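PDB 3W0K: bifunctional endomannanase/endoglucanase from Caldanaerobius polysaccharolyticus, which probably hydrolyses internal glycosidic links in mannan and cellulose-type polysaccharides, as a family 5 glycoside hydrolase with a beta/alpha barrel. Local coordinates for residues Tyr144-Thr147 and Arg148-Ala152; Ile181-Pro184 and Glu185-His188. All coordinates share one frame; numbering follows the deposited sequence.

Contact 1: residues Tyr144-Thr147 and Arg148-Ala152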
loop_
_atom_site.group_PDB
_atom_site.type_symbol
_atom_site.label_atom_id
_atom_site.label_comp_id
_atom_site.label_asym_id
_atom_site.label_seq_id
_atom_site.Cartn_x
_atom_site.Cartn_y
_atom_site.Cartn_z
ATOM N N TYR A 144 5.134 -11.797 -16.337
ATOM C CA TYR A 144 3.778 -11.728 -16.880
ATOM C C TYR A 144 3.700 -10.788 -18.084
ATOM O O TYR A 144 2.679 -10.132 -18.312
ATOM C CB TYR A 144 2.786 -11.281 -15.796
ATOM C CG TYR A 144 2.896 -12.051 -14.500
ATOM C CD1 TYR A 144 2.662 -13.427 -14.456
ATOM C CD2 TYR A 144 3.246 -11.406 -13.317
ATOM C CE1 TYR A 144 2.777 -14.135 -13.264
ATOM C CE2 TYR A 144 3.362 -12.103 -12.122
ATOM C CZ TYR A 144 3.127 -13.468 -12.100
ATOM O OH TYR A 144 3.249 -14.160 -10.920
ATOM N N GLY A 145 4.799 -10.702 -18.832
ATOM C CA GLY A 145 4.839 -9.853 -20.011
ATOM C C GLY A 145 4.904 -8.353 -19.776
ATOM O O GLY A 145 4.817 -7.585 -20.728
ATOM N N LEU A 146 5.074 -7.925 -18.527
ATOM C CA LEU A 146 5.140 -6.495 -18.240
ATOM C C LEU A 146 6.426 -5.852 -18.738
ATOM O O LEU A 146 7.511 -6.427 -18.627
ATOM C CB LEU A 146 4.989 -6.223 -16.733
ATOM C CG LEU A 146 4.959 -4.749 -16.281
ATOM C CD1 LEU A 146 4.126 -4.583 -15.019
ATOM C CD2 LEU A 146 6.369 -4.201 -16.048
ATOM N N THR A 147 6.279 -4.670 -19.325
ATOM C CA THR A 147 7.405 -3.869 -19.796
ATOM C C THR A 147 7.084 -2.464 -19.305
ATOM O O THR A 147 5.932 -2.168 -18.973
ATOM C CB THR A 147 7.518 -3.829 -21.343
ATOM O OG1 THR A 147 6.357 -3.203 -21.905
ATOM C CG2 THR A 147 7.667 -5.229 -21.916
ATOM N N ARG A 148 8.087 -1.601 -19.213
ATOM C CA ARG A 148 7.821 -0.234 -18.775
ATOM C C ARG A 148 6.839 0.427 -19.737
ATOM O O ARG A 148 5.970 1.193 -19.322
ATOM C CB ARG A 148 9.108 0.587 -18.703
ATOM C CG ARG A 148 9.996 0.271 -17.513
ATOM C CD ARG A 148 11.128 1.275 -17.433
ATOM N NE ARG A 148 12.100 0.958 -16.391
ATOM C CZ ARG A 148 12.015 1.360 -15.125
ATOM N NH1 ARG A 148 10.990 2.097 -14.714
ATOM N NH2 ARG A 148 12.990 1.059 -14.278
ATOM N N GLU A 149 6.952 0.083 -21.019
ATOM C CA GLU A 149 6.088 0.638 -22.052
ATOM C C GLU A 149 4.620 0.225 -21.925
ATOM O O GLU A 149 3.738 1.085 -21.949
ATOM C CB GLU A 149 6.616 0.269 -23.441
ATOM C CG GLU A 149 5.853 0.916 -24.591
ATOM C CD GLU A 149 6.452 0.596 -25.949
ATOM O OE1 GLU A 149 7.696 0.626 -26.080
ATOM O OE2 GLU A 149 5.677 0.320 -26.891
ATOM N N ASN A 150 4.342 -1.074 -21.792
ATOM C CA ASN A 150 2.943 -1.474 -21.684
ATOM C C ASN A 150 2.301 -1.113 -20.347
ATOM O O ASN A 150 1.105 -0.823 -20.291
ATOM C CB ASN A 150 2.676 -2.932 -22.129
ATOM C CG ASN A 150 3.397 -3.980 -21.293
ATOM O OD1 ASN A 150 3.599 -3.825 -20.090
ATOM N ND2 ASN A 150 3.729 -5.099 -21.933
ATOM N N HIS A 151 3.107 -1.058 -19.289
ATOM C CA HIS A 151 2.597 -0.665 -17.981
ATOM C C HIS A 151 2.228 0.816 -18.066
ATOM O O HIS A 151 1.133 1.212 -17.665
ATOM C CB HIS A 151 3.659 -0.873 -16.892
ATOM C CG HIS A 151 3.326 -0.212 -15.588
ATOM N ND1 HIS A 151 3.873 0.995 -15.208
ATOM C CD2 HIS A 151 2.496 -0.582 -14.583
ATOM C CE1 HIS A 151 3.395 1.340 -14.025
ATOM N NE2 HIS A 151 2.557 0.400 -13.623
ATOM N N ALA A 152 3.135 1.628 -18.609
ATOM C CA ALA A 152 2.882 3.060 -18.746
ATOM C C ALA A 152 1.644 3.327 -19.601
ATOM O O ALA A 152 0.812 4.163 -19.252
ATOM C CB ALA A 152 4.105 3.764 -19.341
#
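Thr147 and Asn150 exchange bonds at the start of helix 148-165, and their side chains meet at about a right angle. This hydrogen-bonded cap is the tight part of the contact. Thr147 OG1 accepts from Asn150 N at 2.9 Å in an almost straight bond. In return Thr147 N donates to Asn150 OD1 at 2.9 Å, from above the plane of the amide carbonyl and not along a lone pair. The other end of the same amide is gripped as well: Asn150 ND2 donates to Gly145 O at 3.0 Å, with the oxygen close to the amide plane. Held at both OD1 and ND2, the amide has its rotation fixed. Asn150 CG stands between its own backbone N and carbonyl carbon (chi1 62°), which folds the amide back over the loop. The reciprocal pair is a capping box, with Thr147 as N-cap of the barrel helix that follows strand 130-133. Thr147 O accepts from His151 N at 3.1 Å, the first i to i+4 bond as the helix begins. On the buried flank the Leu146 and His151 side chains run alongside each other in the same direction, Leu146 CG 4.1 Å from the aliphatic His151 CB, and Leu146 also touches Pro139. The solvent side is looser: of the exposed Glu149 side chain, CB lies 3.8 Å from Thr147 OG1, and the extended chain beyond carries the carboxylate away.

Contact 2: residues Ile181-Pro184 and Glu185-His188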
loop_
_atom_site.group_PDB
_atom_site.type_symbol
_atom_site.label_atom_id
_atom_site.label_comp_id
_atom_site.label_asym_id
_atom_site.label_seq_id
_atom_site.Cartn_x
_atom_site.Cartn_y
_atom_site.Cartn_z
ATOM N N ILE A 181 10.519 -0.379 -7.653
ATOM C CA ILE A 181 11.120 0.377 -8.749
ATOM C C ILE A 181 10.456 1.682 -9.173
ATOM O O ILE A 181 9.280 1.701 -9.533
ATOM C CB ILE A 181 11.270 -0.557 -9.978
ATOM C CG1 ILE A 181 12.014 -1.838 -9.579
ATOM C CG2 ILE A 181 11.983 0.150 -11.122
ATOM C CD1 ILE A 181 13.405 -1.609 -9.019
ATOM N N ALA A 182 11.247 2.757 -9.181
ATOM C CA ALA A 182 10.780 4.087 -9.569
ATOM C C ALA A 182 10.413 4.132 -11.051
ATOM O O ALA A 182 10.981 3.400 -11.867
ATOM C CB ALA A 182 11.842 5.135 -9.254
ATOM N N MET A 183 9.497 5.032 -11.398
ATOM C CA MET A 183 9.014 5.144 -12.771
ATOM C C MET A 183 9.148 6.545 -13.361
ATOM O O MET A 183 8.162 7.267 -13.501
ATOM C CB MET A 183 7.547 4.698 -12.813
ATOM C CG MET A 183 7.326 3.304 -12.236
ATOM S SD MET A 183 5.622 2.995 -11.730
ATOM C CE MET A 183 5.470 4.128 -10.325
ATOM N N PRO A 184 10.370 6.932 -13.758
ATOM C CA PRO A 184 10.567 8.266 -14.335
ATOM C C PRO A 184 9.751 8.498 -15.608
ATOM O O PRO A 184 9.402 9.636 -15.930
ATOM C CB PRO A 184 12.077 8.313 -14.591
ATOM C CG PRO A 184 12.454 6.877 -14.766
ATOM C CD PRO A 184 11.638 6.183 -13.706
ATOM N N GLU A 185 9.393 7.409 -16.285
ATOM C CA GLU A 185 8.606 7.481 -17.512
ATOM C C GLU A 185 7.180 7.979 -17.268
ATOM O O GLU A 185 6.493 8.384 -18.204
ATOM C CB GLU A 185 8.585 6.122 -18.234
ATOM C CG GLU A 185 7.923 4.969 -17.462
ATOM C CD GLU A 185 8.858 4.256 -16.484
ATOM O OE1 GLU A 185 9.956 4.766 -16.178
ATOM O OE2 GLU A 185 8.490 3.163 -16.014
ATOM N N LEU A 186 6.744 7.961 -16.009
ATOM C CA LEU A 186 5.402 8.424 -15.660
ATOM C C LEU A 186 5.434 9.658 -14.752
ATOM O O LEU A 186 4.416 10.045 -14.176
ATOM C CB LEU A 186 4.609 7.293 -14.992
ATOM C CG LEU A 186 4.190 6.131 -15.900
ATOM C CD1 LEU A 186 3.719 4.954 -15.063
ATOM C CD2 LEU A 186 3.098 6.588 -16.865
ATOM N N ALA A 187 6.599 10.293 -14.668
ATOM C CA ALA A 187 6.788 11.478 -13.830
ATOM C C ALA A 187 5.902 12.674 -14.188
ATOM O O ALA A 187 5.449 13.401 -13.303
ATOM C CB ALA A 187 8.256 11.896 -13.850
ATOM N N HIS A 188 5.642 12.865 -15.479
ATOM C CA HIS A 188 4.841 13.994 -15.945
ATOM C C HIS A 188 3.325 13.786 -15.931
ATOM O O HIS A 188 2.573 14.668 -16.358
ATOM C CB HIS A 188 5.299 14.408 -17.341
#
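The carboxylate of Glu185 lies with one face against the peptide that joins Met183 to Pro184, the two planes inclined to each other by roughly 36°. Glu185 CD sits 3.8 Å from Met183 CA, and Glu185 OE1 comes to 3.3 Å from Pro184 CD, beside a proline nitrogen that has no hydrogen to give. The OE2 end passes Met183 CB on its way to its charged partner, Arg148 of helix 148-165. The backbone beneath is a short 3-10 turn in the loop between helix 176-179 and barrel strand 192-197, made by two successive i to i+3 bonds: Leu186 N to Met183 O at 3.0 Å and Ala187 N to Pro184 O at 3.1 Å. Glu185 reaches back over the turn because its chain doubles up, with CG between the backbone N and the carbonyl carbon (chi1 63°) and a second bend at chi2 (-85°). Replacing Glu185 with alanine removes the carboxylate and is likely to leave Arg148 without its charged mate and the Met183-Pro184 peptide uncovered on this side. Beyond its CB, the Met183 chain leads to the buried side, where it and Leu186 each touch Ile173 of strand 170-174 and His151. There the sulfur Met183 SD approaches the methyl Leu186 CD1 at 4.3 Å.

Contact 1 and contact 2 lie in succession along the chain, their centres about 13 Å apart; both are partly buried and local, one a helix start after strand 130-133, the other a loop turn before strand 192-197. Contact 1 spends side-chain hydrogen bonds on its cap; contact 2 winds a short 3-10 turn through backbone bonds alone, with its carboxylate turned to Arg148 of contact 1. They meet directly. Arg148 NH1 forms a salt bridge with Glu185 OE2 at 3.0 Å and probably also a hydrogen bond with Ala182 O, tying the first turn of helix 148-165 to loop 181-188. On the buried side the two contacts touch through packing, His151 CE1 3.6 Å from Met183 SD.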